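Local coordinates for protein tropomodulin TMD-1 (Caenorhabditis elegans, PDB 1PGV) that probably caps the pointed end of actin filaments, blocking gain and loss of subunits there, and is represented here by its C-terminal domain, at residues C32-R35 and L36-D39; V54-E57 and R58-S61; G89-E92 and L93-S97; N143-E146 and M147-M151; R185-L188 and R189-K193. All blocks are in the same frame, centred on the assembly; numbering follows the deposited sequence.

Interaction 1: C32-R35 and L36-D39; sequences CINR and LRED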
loop_
_atom_site.group_PDB
_atom_site.type_symbol
_atom_site.label_atom_id
_atom_site.label_comp_id
_atom_site.label_asym_id
_atom_site.label_seq_id
_atom_site.Cartn_x
_atom_site.Cartn_y
_atom_site.Cartn_z
ATOM N N CYS A 32 -0.050 -10.886 -16.150
ATOM C CA CYS A 32 0.649 -10.112 -15.128
ATOM C C CYS A 32 1.428 -11.040 -14.199
ATOM O O CYS A 32 2.579 -10.769 -13.857
ATOM C CB CYS A 32 -0.346 -9.277 -14.318
ATOM S SG CYS A 32 -1.021 -7.846 -15.199
ATOM N N ILE A 33 0.796 -12.138 -13.796
ATOM C CA ILE A 33 1.447 -13.102 -12.921
ATOM C C ILE A 33 2.737 -13.604 -13.558
ATOM O O ILE A 33 3.802 -13.556 -12.945
ATOM C CB ILE A 33 0.526 -14.311 -12.632
ATOM C CG1 ILE A 33 -0.624 -13.878 -11.718
ATOM C CG2 ILE A 33 1.329 -15.444 -11.998
ATOM C CD1 ILE A 33 -1.647 -14.964 -11.450
ATOM N N ASN A 34 2.640 -14.080 -14.794
ATOM C CA ASN A 34 3.814 -14.591 -15.493
ATOM C C ASN A 34 4.894 -13.531 -15.672
ATOM O O ASN A 34 6.072 -13.802 -15.456
ATOM C CB ASN A 34 3.423 -15.157 -16.863
ATOM C CG ASN A 34 2.631 -16.447 -16.757
ATOM O OD1 ASN A 34 3.028 -17.376 -16.050
ATOM N ND2 ASN A 34 1.509 -16.514 -17.466
ATOM N N ARG A 35 4.495 -12.325 -16.064
ATOM C CA ARG A 35 5.456 -11.248 -16.275
ATOM C C ARG A 35 6.143 -10.790 -14.990
ATOM O O ARG A 35 7.353 -10.579 -14.973
ATOM C CB ARG A 35 4.772 -10.061 -16.962
ATOM C CG ARG A 35 4.320 -10.369 -18.386
ATOM C CD ARG A 35 3.651 -9.170 -19.027
ATOM N NE ARG A 35 4.581 -8.056 -19.210
ATOM C CZ ARG A 35 4.207 -6.825 -19.542
ATOM N NH1 ARG A 35 2.922 -6.549 -19.724
ATOM N NH2 ARG A 35 5.116 -5.868 -19.689
ATOM N N LEU A 36 5.375 -10.638 -13.915
ATOM C CA LEU A 36 5.953 -10.212 -12.642
ATOM C C LEU A 36 6.954 -11.244 -12.125
ATOM O O LEU A 36 8.017 -10.889 -11.615
ATOM C CB LEU A 36 4.845 -9.979 -11.609
ATOM C CG LEU A 36 3.996 -8.723 -11.833
ATOM C CD1 LEU A 36 2.792 -8.731 -10.912
ATOM C CD2 LEU A 36 4.850 -7.484 -11.597
ATOM N N ARG A 37 6.615 -12.521 -12.266
ATOM C CA ARG A 37 7.497 -13.595 -11.817
ATOM C C ARG A 37 8.841 -13.548 -12.536
ATOM O O ARG A 37 9.881 -13.838 -11.947
ATOM C CB ARG A 37 6.852 -14.961 -12.060
ATOM C CG ARG A 37 5.707 -15.293 -11.126
ATOM C CD ARG A 37 5.129 -16.661 -11.448
ATOM N NE ARG A 37 4.072 -17.043 -10.517
ATOM C CZ ARG A 37 3.226 -18.048 -10.725
ATOM N NH1 ARG A 37 3.315 -18.770 -11.836
ATOM N NH2 ARG A 37 2.291 -18.329 -9.828
ATOM N N GLU A 38 8.809 -13.178 -13.813
ATOM C CA GLU A 38 10.022 -13.101 -14.615
ATOM C C GLU A 38 10.685 -11.735 -14.474
ATOM O O GLU A 38 11.634 -11.418 -15.192
ATOM C CB GLU A 38 9.695 -13.380 -16.085
ATOM C CG GLU A 38 9.016 -14.722 -16.311
ATOM C CD GLU A 38 8.710 -14.991 -17.772
ATOM O OE1 GLU A 38 8.029 -14.157 -18.405
ATOM O OE2 GLU A 38 9.146 -16.043 -18.287
ATOM N N ASP A 39 10.174 -10.932 -13.547
ATOM C CA ASP A 39 10.717 -9.604 -13.288
ATOM C C ASP A 39 10.765 -8.742 -14.554
ATOM O O ASP A 39 11.784 -8.122 -14.869
ATOM C CB ASP A 39 12.111 -9.736 -12.665
ATOM C CG ASP A 39 12.665 -8.413 -12.185
ATOM O OD1 ASP A 39 11.868 -7.546 -11.774
ATOM O OD2 ASP A 39 13.901 -8.247 -12.204
#

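Interaction 2: V54-E57 and R58-S61; sequences VSKE and RIRS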
loop_
_atom_site.group_PDB
_atom_site.type_symbol
_atom_site.label_atom_id
_atom_site.label_comp_id
_atom_site.label_asym_id
_atom_site.label_seq_id
_atom_site.Cartn_x
_atom_site.Cartn_y
_atom_site.Cartn_z
ATOM N N VAL A 54 -12.017 -12.600 -10.238
ATOM C CA VAL A 54 -10.774 -13.334 -10.052
ATOM C C VAL A 54 -10.789 -14.203 -8.803
ATOM O O VAL A 54 -11.137 -13.740 -7.714
ATOM C CB VAL A 54 -9.572 -12.369 -9.973
ATOM C CG1 VAL A 54 -8.274 -13.157 -9.880
ATOM C CG2 VAL A 54 -9.560 -11.458 -11.190
ATOM N N SER A 55 -10.417 -15.470 -8.964
ATOM C CA SER A 55 -10.379 -16.384 -7.833
ATOM C C SER A 55 -9.351 -15.845 -6.850
ATOM O O SER A 55 -8.358 -15.236 -7.251
ATOM C CB SER A 55 -9.986 -17.792 -8.285
ATOM O OG SER A 55 -8.659 -17.822 -8.775
ATOM N N LYS A 56 -9.589 -16.070 -5.566
ATOM C CA LYS A 56 -8.686 -15.578 -4.539
ATOM C C LYS A 56 -7.310 -16.226 -4.591
ATOM O O LYS A 56 -6.331 -15.651 -4.114
ATOM C CB LYS A 56 -9.322 -15.769 -3.160
ATOM C CG LYS A 56 -10.734 -15.199 -3.075
ATOM C CD LYS A 56 -10.801 -13.775 -3.630
ATOM C CE LYS A 56 -12.241 -13.320 -3.825
ATOM N NZ LYS A 56 -12.341 -11.933 -4.365
ATOM N N GLU A 57 -7.226 -17.420 -5.168
ATOM C CA GLU A 57 -5.939 -18.093 -5.269
ATOM C C GLU A 57 -5.103 -17.368 -6.318
ATOM O O GLU A 57 -3.880 -17.295 -6.212
ATOM C CB GLU A 57 -6.123 -19.558 -5.666
ATOM C CG GLU A 57 -4.855 -20.387 -5.531
ATOM C CD GLU A 57 -5.081 -21.853 -5.846
ATOM O OE1 GLU A 57 -6.035 -22.442 -5.286
ATOM O OE2 GLU A 57 -4.305 -22.421 -6.646
ATOM N N ARG A 58 -5.777 -16.829 -7.330
ATOM C CA ARG A 58 -5.101 -16.089 -8.393
ATOM C C ARG A 58 -4.615 -14.745 -7.855
ATOM O O ARG A 58 -3.515 -14.291 -8.179
ATOM C CB ARG A 58 -6.050 -15.863 -9.573
ATOM C CG ARG A 58 -6.343 -17.106 -10.404
ATOM C CD ARG A 58 -5.125 -17.557 -11.202
ATOM N NE ARG A 58 -4.063 -18.086 -10.353
ATOM C CZ ARG A 58 -2.889 -18.515 -10.805
ATOM N NH1 ARG A 58 -2.623 -18.475 -12.104
ATOM N NH2 ARG A 58 -1.984 -18.992 -9.960
ATOM N N ILE A 59 -5.442 -14.104 -7.036
ATOM C CA ILE A 59 -5.067 -12.827 -6.450
ATOM C C ILE A 59 -3.865 -13.067 -5.543
ATOM O O ILE A 59 -2.923 -12.274 -5.521
ATOM C CB ILE A 59 -6.231 -12.214 -5.644
ATOM C CG1 ILE A 59 -7.342 -11.784 -6.606
ATOM C CG2 ILE A 59 -5.736 -11.030 -4.818
ATOM C CD1 ILE A 59 -8.544 -11.164 -5.938
ATOM N N ARG A 60 -3.892 -14.172 -4.802
ATOM C CA ARG A 60 -2.779 -14.504 -3.922
ATOM C C ARG A 60 -1.521 -14.757 -4.747
ATOM O O ARG A 60 -0.430 -14.343 -4.364
ATOM C CB ARG A 60 -3.090 -15.752 -3.091
ATOM C CG ARG A 60 -4.024 -15.532 -1.913
ATOM C CD ARG A 60 -4.209 -16.842 -1.147
ATOM N NE ARG A 60 -4.909 -16.665 0.124
ATOM C CZ ARG A 60 -5.175 -17.657 0.970
ATOM N NH1 ARG A 60 -4.802 -18.897 0.682
ATOM N NH2 ARG A 60 -5.808 -17.412 2.111
ATOM N N SER A 61 -1.674 -15.439 -5.879
ATOM C CA SER A 61 -0.530 -15.732 -6.737
ATOM C C SER A 61 0.005 -14.459 -7.394
ATOM O O SER A 61 1.207 -14.329 -7.629
ATOM C CB SER A 61 -0.913 -16.764 -7.804
ATOM O OG SER A 61 -2.037 -16.336 -8.552
#

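Interaction 3: G89-E92 and L93-S97; sequences GLIE and LIETS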
loop_
_atom_site.group_PDB
_atom_site.type_symbol
_atom_site.label_atom_id
_atom_site.label_comp_id
_atom_site.label_asym_id
_atom_site.label_seq_id
_atom_site.Cartn_x
_atom_site.Cartn_y
_atom_site.Cartn_z
ATOM N N GLY A 89 -0.302 -11.403 1.979
ATOM C CA GLY A 89 0.902 -11.487 1.169
ATOM C C GLY A 89 1.499 -10.134 0.824
ATOM O O GLY A 89 2.670 -10.042 0.438
ATOM N N LEU A 90 0.699 -9.082 0.962
ATOM C CA LEU A 90 1.168 -7.731 0.668
ATOM C C LEU A 90 2.263 -7.314 1.635
ATOM O O LEU A 90 3.048 -6.406 1.347
ATOM C CB LEU A 90 0.012 -6.730 0.732
ATOM C CG LEU A 90 -1.008 -6.816 -0.406
ATOM C CD1 LEU A 90 -2.068 -5.750 -0.214
ATOM C CD2 LEU A 90 -0.303 -6.639 -1.751
ATOM N N ILE A 91 2.321 -7.970 2.791
ATOM C CA ILE A 91 3.357 -7.644 3.753
ATOM C C ILE A 91 4.724 -7.937 3.143
ATOM O O ILE A 91 5.618 -7.099 3.200
ATOM C CB ILE A 91 3.202 -8.454 5.064
ATOM C CG1 ILE A 91 1.934 -8.004 5.795
ATOM C CG2 ILE A 91 4.428 -8.247 5.952
ATOM C CD1 ILE A 91 1.603 -8.824 7.034
ATOM N N GLU A 92 4.887 -9.119 2.552
ATOM C CA GLU A 92 6.164 -9.480 1.947
ATOM C C GLU A 92 6.492 -8.530 0.794
ATOM O O GLU A 92 7.628 -8.068 0.662
ATOM C CB GLU A 92 6.137 -10.914 1.413
ATOM C CG GLU A 92 7.519 -11.436 1.049
ATOM C CD GLU A 92 7.481 -12.739 0.273
ATOM O OE1 GLU A 92 6.597 -13.576 0.549
ATOM O OE2 GLU A 92 8.350 -12.932 -0.606
ATOM N N LEU A 93 5.491 -8.244 -0.030
ATOM C CA LEU A 93 5.678 -7.347 -1.175
ATOM C C LEU A 93 6.198 -5.981 -0.741
ATOM O O LEU A 93 7.210 -5.489 -1.258
ATOM C CB LEU A 93 4.358 -7.162 -1.928
ATOM C CG LEU A 93 4.423 -6.148 -3.077
ATOM C CD1 LEU A 93 5.444 -6.618 -4.090
ATOM C CD2 LEU A 93 3.057 -5.987 -3.721
ATOM N N ILE A 94 5.501 -5.369 0.213
ATOM C CA ILE A 94 5.879 -4.056 0.718
ATOM C C ILE A 94 7.273 -4.046 1.329
ATOM O O ILE A 94 8.073 -3.153 1.051
ATOM C CB ILE A 94 4.854 -3.561 1.775
ATOM C CG1 ILE A 94 3.483 -3.401 1.118
ATOM C CG2 ILE A 94 5.314 -2.242 2.394
ATOM C CD1 ILE A 94 2.356 -3.073 2.094
ATOM N N GLU A 95 7.575 -5.039 2.163
ATOM C CA GLU A 95 8.883 -5.087 2.803
ATOM C C GLU A 95 10.029 -5.434 1.864
ATOM O O GLU A 95 11.187 -5.153 2.170
ATOM C CB GLU A 95 8.863 -6.079 3.971
ATOM C CG GLU A 95 7.929 -5.659 5.088
ATOM C CD GLU A 95 7.960 -6.611 6.271
ATOM O OE1 GLU A 95 8.773 -7.560 6.253
ATOM O OE2 GLU A 95 7.172 -6.402 7.212
ATOM N N THR A 96 9.708 -6.027 0.718
ATOM C CA THR A 96 10.724 -6.438 -0.246
ATOM C C THR A 96 10.966 -5.466 -1.401
ATOM O O THR A 96 12.110 -5.253 -1.812
ATOM C CB THR A 96 10.366 -7.801 -0.876
ATOM O OG1 THR A 96 10.331 -8.809 0.142
ATOM C CG2 THR A 96 11.397 -8.193 -1.933
ATOM N N SER A 97 9.893 -4.878 -1.913
ATOM C CA SER A 97 9.986 -3.981 -3.068
ATOM C C SER A 97 10.724 -2.654 -2.925
ATOM O O SER A 97 10.474 -1.884 -2.002
ATOM C CB SER A 97 8.585 -3.691 -3.610
ATOM O OG SER A 97 8.655 -2.840 -4.752
HETATM O O HOH W 1 10.177 -11.336 -1.519
#

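Interaction 4: N143-E146 and M147-M151; sequences NQVE and MDMMM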
loop_
_atom_site.group_PDB
_atom_site.type_symbol
_atom_site.label_atom_id
_atom_site.label_comp_id
_atom_site.label_asym_id
_atom_site.label_seq_id
_atom_site.Cartn_x
_atom_site.Cartn_y
_atom_site.Cartn_z
ATOM N N ASN A 143 -8.487 2.890 18.747
ATOM C CA ASN A 143 -7.349 3.620 19.278
ATOM C C ASN A 143 -5.978 2.989 19.066
ATOM O O ASN A 143 -5.046 3.662 18.626
ATOM C CB ASN A 143 -7.547 3.885 20.773
ATOM C CG ASN A 143 -6.503 4.824 21.333
ATOM O OD1 ASN A 143 -6.371 5.966 20.882
ATOM N ND2 ASN A 143 -5.746 4.351 22.317
ATOM N N GLN A 144 -5.839 1.706 19.373
ATOM C CA GLN A 144 -4.543 1.070 19.223
ATOM C C GLN A 144 -4.015 1.121 17.794
ATOM O O GLN A 144 -2.830 1.394 17.574
ATOM C CB GLN A 144 -4.603 -0.371 19.721
ATOM C CG GLN A 144 -4.902 -0.464 21.211
ATOM C CD GLN A 144 -4.605 -1.832 21.796
ATOM O OE1 GLN A 144 -4.786 -2.055 22.991
ATOM N NE2 GLN A 144 -4.139 -2.751 20.959
ATOM N N VAL A 145 -4.891 0.880 16.829
ATOM C CA VAL A 145 -4.481 0.906 15.434
ATOM C C VAL A 145 -4.078 2.322 15.014
ATOM O O VAL A 145 -3.049 2.511 14.369
ATOM C CB VAL A 145 -5.598 0.382 14.513
ATOM C CG1 VAL A 145 -5.274 0.714 13.053
ATOM C CG2 VAL A 145 -5.726 -1.135 14.677
ATOM N N GLU A 146 -4.876 3.317 15.387
ATOM C CA GLU A 146 -4.546 4.692 15.024
ATOM C C GLU A 146 -3.210 5.140 15.614
ATOM O O GLU A 146 -2.432 5.837 14.954
ATOM C CB GLU A 146 -5.672 5.635 15.455
ATOM C CG GLU A 146 -6.947 5.432 14.648
ATOM C CD GLU A 146 -7.842 6.652 14.654
ATOM O OE1 GLU A 146 -7.350 7.737 15.014
ATOM O OE2 GLU A 146 -9.025 6.531 14.283
ATOM N N MET A 147 -2.923 4.726 16.847
ATOM C CA MET A 147 -1.664 5.096 17.486
ATOM C C MET A 147 -0.490 4.415 16.783
ATOM O O MET A 147 0.591 4.992 16.653
ATOM C CB MET A 147 -1.698 4.712 18.967
ATOM C CG MET A 147 -2.886 5.318 19.689
ATOM S SD MET A 147 -2.848 7.120 19.733
ATOM C CE MET A 147 -3.879 7.451 21.165
ATOM N N ASP A 148 -0.718 3.189 16.326
ATOM C CA ASP A 148 0.296 2.414 15.618
ATOM C C ASP A 148 0.610 3.155 14.311
ATOM O O ASP A 148 1.763 3.502 14.025
ATOM C CB ASP A 148 -0.269 1.030 15.287
ATOM C CG ASP A 148 0.728 0.126 14.586
ATOM O OD1 ASP A 148 1.588 0.628 13.819
ATOM O OD2 ASP A 148 0.640 -1.107 14.780
ATOM N N MET A 149 -0.441 3.393 13.536
ATOM C CA MET A 149 -0.327 4.065 12.238
ATOM C C MET A 149 0.308 5.447 12.287
ATOM O O MET A 149 1.156 5.784 11.442
ATOM C CB MET A 149 -1.703 4.188 11.595
ATOM C CG MET A 149 -2.331 2.871 11.198
ATOM S SD MET A 149 -3.865 3.146 10.321
ATOM C CE MET A 149 -4.040 1.567 9.487
ATOM N N MET A 150 -0.100 6.266 13.252
ATOM C CA MET A 150 0.458 7.608 13.332
ATOM C C MET A 150 1.950 7.590 13.612
ATOM O O MET A 150 2.689 8.425 13.091
ATOM C CB MET A 150 -0.274 8.452 14.380
ATOM C CG MET A 150 -0.099 8.013 15.817
ATOM S SD MET A 150 -0.862 9.231 16.923
ATOM C CE MET A 150 0.191 9.049 18.379
ATOM N N MET A 151 2.410 6.638 14.422
ATOM C CA MET A 151 3.834 6.565 14.715
ATOM C C MET A 151 4.619 5.999 13.535
ATOM O O MET A 151 5.743 6.435 13.262
ATOM C CB MET A 151 4.086 5.715 15.962
ATOM C CG MET A 151 3.475 6.317 17.226
ATOM S SD MET A 151 3.872 8.075 17.425
ATOM C CE MET A 151 5.548 7.976 17.969
#

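Interaction 5: R185-L188 and R189-K193; sequences RVRL and RRLGK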
loop_
_atom_site.group_PDB
_atom_site.type_symbol
_atom_site.label_atom_id
_atom_site.label_comp_id
_atom_site.label_asym_id
_atom_site.label_seq_id
_atom_site.Cartn_x
_atom_site.Cartn_y
_atom_site.Cartn_z
ATOM N N ARG A 185 10.341 17.769 1.770
ATOM C CA ARG A 185 11.615 17.103 1.540
ATOM C C ARG A 185 11.792 16.870 0.037
ATOM O O ARG A 185 12.878 17.083 -0.514
ATOM C CB ARG A 185 11.642 15.776 2.309
ATOM C CG ARG A 185 12.914 14.966 2.159
ATOM C CD ARG A 185 13.125 14.073 3.383
ATOM N NE ARG A 185 13.850 12.852 3.059
ATOM C CZ ARG A 185 13.354 11.881 2.297
ATOM N NH1 ARG A 185 12.135 12.003 1.793
ATOM N NH2 ARG A 185 14.065 10.787 2.046
ATOM N N VAL A 186 10.714 16.445 -0.619
ATOM C CA VAL A 186 10.726 16.194 -2.057
ATOM C C VAL A 186 10.892 17.501 -2.836
ATOM O O VAL A 186 11.682 17.574 -3.780
ATOM C CB VAL A 186 9.412 15.515 -2.523
ATOM C CG1 VAL A 186 9.335 15.493 -4.051
ATOM C CG2 VAL A 186 9.340 14.093 -1.973
ATOM N N ARG A 187 10.139 18.520 -2.435
ATOM C CA ARG A 187 10.188 19.824 -3.093
ATOM C C ARG A 187 11.606 20.382 -3.075
ATOM O O ARG A 187 12.130 20.812 -4.106
ATOM C CB ARG A 187 9.230 20.799 -2.400
ATOM C CG ARG A 187 9.035 22.122 -3.138
ATOM C CD ARG A 187 8.058 23.041 -2.417
ATOM N NE ARG A 187 8.595 23.538 -1.152
ATOM C CZ ARG A 187 9.451 24.549 -1.046
ATOM N NH1 ARG A 187 9.869 25.183 -2.134
ATOM N NH2 ARG A 187 9.898 24.921 0.149
ATOM N N LEU A 188 12.238 20.360 -1.905
ATOM C CA LEU A 188 13.596 20.872 -1.784
ATOM C C LEU A 188 14.593 20.042 -2.584
ATOM O O LEU A 188 15.533 20.588 -3.173
ATOM C CB LEU A 188 14.018 20.929 -0.308
ATOM C CG LEU A 188 13.260 21.948 0.551
ATOM C CD1 LEU A 188 13.839 21.967 1.964
ATOM C CD2 LEU A 188 13.364 23.337 -0.078
ATOM N N ARG A 189 14.402 18.725 -2.614
ATOM C CA ARG A 189 15.322 17.880 -3.363
ATOM C C ARG A 189 15.187 18.194 -4.850
ATOM O O ARG A 189 16.173 18.183 -5.582
ATOM C CB ARG A 189 15.038 16.397 -3.103
ATOM C CG ARG A 189 16.165 15.476 -3.557
ATOM C CD ARG A 189 16.027 14.082 -2.951
ATOM N NE ARG A 189 14.897 13.343 -3.504
ATOM C CZ ARG A 189 14.820 12.936 -4.768
ATOM N NH1 ARG A 189 15.811 13.201 -5.612
ATOM N NH2 ARG A 189 13.759 12.255 -5.187
ATOM N N ARG A 190 13.963 18.483 -5.287
ATOM C CA ARG A 190 13.706 18.824 -6.687
ATOM C C ARG A 190 14.417 20.130 -7.042
ATOM O O ARG A 190 14.840 20.329 -8.184
ATOM C CB ARG A 190 12.210 19.020 -6.934
ATOM C CG ARG A 190 11.341 17.785 -6.807
ATOM C CD ARG A 190 9.878 18.211 -6.817
ATOM N NE ARG A 190 8.944 17.089 -6.756
ATOM C CZ ARG A 190 7.652 17.217 -6.468
ATOM N NH1 ARG A 190 7.144 18.416 -6.209
ATOM N NH2 ARG A 190 6.864 16.149 -6.446
ATOM N N LEU A 191 14.530 21.022 -6.061
ATOM C CA LEU A 191 15.174 22.314 -6.276
ATOM C C LEU A 191 16.689 22.247 -6.111
ATOM O O LEU A 191 17.376 23.255 -6.270
ATOM C CB LEU A 191 14.606 23.356 -5.306
ATOM C CG LEU A 191 13.102 23.649 -5.368
ATOM C CD1 LEU A 191 12.758 24.708 -4.332
ATOM C CD2 LEU A 191 12.708 24.122 -6.760
ATOM N N GLY A 192 17.204 21.061 -5.797
ATOM C CA GLY A 192 18.633 20.902 -5.605
ATOM C C GLY A 192 19.019 21.284 -4.188
ATOM O O GLY A 192 20.175 21.614 -3.914
ATOM N N LYS A 193 18.029 21.227 -3.297
ATOM C CA LYS A 193 18.165 21.560 -1.877
ATOM C C LYS A 193 18.056 23.053 -1.603
ATOM O O LYS A 193 17.655 23.800 -2.520
ATOM C CB LYS A 193 19.479 21.031 -1.296
ATOM C CG LYS A 193 19.398 19.611 -0.763
ATOM C CD LYS A 193 20.507 19.360 0.249
ATOM C CE LYS A 193 20.385 17.987 0.893
ATOM N NZ LYS A 193 21.384 17.796 1.987
#

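Interaction 1: C32-R35 and L36-D39
Ile33 and Arg37, one helical turn apart, lie side by side and point the same way, and they supply the main side-chain meeting of this contact. The methyl CG2 of Ile33 sits over the centre of one face of the Arg37 guanidinium, 3.5 Å from CZ, so the flat cation rests on hydrocarbon. Two features bring them together: CG2 of Ile33 stands opposite its own backbone nitrogen, and the arginine chain runs extended from CG to NE (chi3 177°), carrying its head back over the preceding turn. The backbone of the same turn keeps the spacing, with Leu36 N bonded to Cys32 O at 2.8 Å and Arg37 N to Ile33 O at 3.1 Å. The next bond in the series, Glu38 N to Asn34 O, stretches to 3.3 Å as the helix gives out. Asp39, with positive phi, then closes it as the C-prime residue of a Schellman motif: Asp39 N reaches Leu36 O at 2.9 Å, and Asp40 N turns back to Arg35 O. Asp40 also takes a salt bridge from Arg35 NE, tying the turn to the helix a second time. Around this end of helix 29-37, Cys32 and Leu36 pack on Val46 of strand 45-47, while Cys32, Ile33 and Arg37 press against Leu62, Ser61 and Ala65 of helix 56-66.

Interaction 2: V54-E57 and R58-S61
Val54, just ahead of helix 56-66, meets both Arg58 and Ile59, forming the tight, buried side of this helix start. With CG1 opposite the backbone nitrogen (chi1 -176°), the valine sends that methyl toward the first turn, where it lies 3.7 Å from Ile59 CG1 and 3.5 Å from Arg58 CB. It meets the arginine stem at about a right angle. Ser55 between them is the N-cap. Its carbonyl O receives Ile59 N at 3.1 Å within the carbonyl plane, and Arg58 N more weakly, while its OG takes a further weak capping bond from Arg58 N at 3.4 Å. Of the first-turn amides, that of Arg58 is thus met, if weakly, by the capping residue, while Ile59 N to Ser55 O is already a regular helical bond. An alanine at Ile59 would probably open a gap against CG1 of Val54 and deprive that valine of an apolar neighbour. The other side is looser. Lys56 runs alongside Ile59, but its CD comes no nearer than 4.2 Å to Ile59 CD1, and the carboxylate of Glu57 extends into solvent, with OE2 still 5.3 Å from Arg58 NH2. The Arg58 chain, bent at chi2 and chi3, gives its NH1 instead to Glu30 in a salt bridge. Helix 56-66 is the crossover of a beta-alpha-beta unit between strands 45-47 and 74-76, and here it packs on helix 29-37, with Val54 touching Val29 and Arg58 touching Ile33.

Interaction 3: G89-E92 and L93-S97
The carboxylate of Glu95 has the methyl CG2 of Ile91 beside it, nearest to OE2 at 3.5 Å, the two side chains lying alongside each other one turn apart. The second flat group, the carboxylate of Glu92, works through water: a single molecule donates to Glu92 OE2 at 2.6 Å and to Thr96 OG1 at 3.0 Å, spanning the turn on its exposed side. Thr96 OG1 in turn donates to Glu92 O at 2.9 Å. Its first torsion, -62°, sets the hydroxyl beside the backbone nitrogen, where it can reach back to that carbonyl. This matters because the amide of Thr96 reaches the same oxygen only in a weak, bent bond. Shortening Glu95 to an alanine would probably leave the Ile91 methyl without the carboxylate that covers it on this side. On the inner side Leu90 CD2 and Leu93 CD2 touch at 3.9 Å, and both leucines rest on Phe75 of strand 74-76, while Leu90 also meets Leu118 of helix 112-121. Leucines turned in from a helix upon a strand of the parallel sheet, between neighbouring helices, are consistent with the leucine-rich-repeat-like fold of tropomodulin's C-terminal domain.

Interaction 4: N143-E146 and M147-M151
Met149 N meets Val145 O at 2.9 Å in an almost straight N-H...O bond (177°), and Met147 N to Asn143 O and Met150 N to Glu146 O repeat this regular alpha-helical bonding. The side chains of Val145 and Met149, joined by the first of these bonds, run side by side. The valine's CG1, placed opposite its backbone nitrogen, touches the sulfur and the terminal methyl of Met149, 3.9 Å from SD and from CE, and the extended methionine chain is what keeps the two in line. Helix 143-155 forms the crossover of a beta-alpha-beta unit, between strands 130-132 and 161-163, and this side of it faces helix 112-121, with Val145 on Pro112 and Met149 on Leu115. Next to them Asp148, its CG swung opposite the backbone nitrogen (chi1 -178°), forms a salt bridge through OD1 with Arg120 NE. At the more exposed side the Met147 chain bends at chi2 and brings its CE methyl against the amide of Asn143; the 2.9 Å from CE to OD1 is too short for its exact placement to be trusted. Glu146, buried, spends its carboxylate on the backbone just ahead of helix 169-190: OE2 accepts from Ala167 N and OE1 from Ser168 N.

Interaction 5: R185-L188 and R189-K193
Val186 slants across Arg190 so that its CG1 methyl lies over one face of the guanidinium, 2.9 Å above the plane and displaced toward the rim, close to NE at 3.2 Å. The arginine gets there by running extended from CG to NE, back along the helix over the preceding turn. Arg187 and Leu191 make a looser pair, also inclined to each other: NH1 of the arginine comes 3.7 Å from CD1 of the leucine at an oblique angle. Arg187 is bent at chi3 (69°), and its NH2 is held by Glu184 in a salt bridge. Both pairs sit where helix 169-190 ends, in a Schellman motif. Gly192, at positive phi, gives its N to Arg189 O at 3.1 Å, while Lys193 N turns back to Leu188 O at 2.6 Å. At these backbone angles a CB on Gly192 would be jammed against the carbonyl oxygen of Leu191, which accounts for the glycine. Arg185 and Arg189 hold their charged heads apart, NH1 of the former 6.1 Å from NE of the latter, and Arg185 instead reaches toward Glu157 of the same chain in a long, weak ion pair.

How the interactions relate
The five contacts follow one another in series along the chain, each on a different helix: 29-37, 56-66, 90-96, 143-155 and 169-190. The parallel sheet, with strands in sequence order, spreads them across the domain. Interactions 1 and 2, centres about 14 Å apart, are the one pair that touches, with Ile33 CD1 packed 3.7 Å from Arg58 NH1 where neighbouring helices meet. Interaction 3 lies closest to the middle, its centre about 16 Å from those of interactions 1 and 2 and about 20 Å from that of interaction 4. Interaction 5, at the exposed C-terminal tip, is centre to centre about 40 Å from interaction 2. Local helix starts, turns and ends thus recur along a domain built from successive strand-helix units.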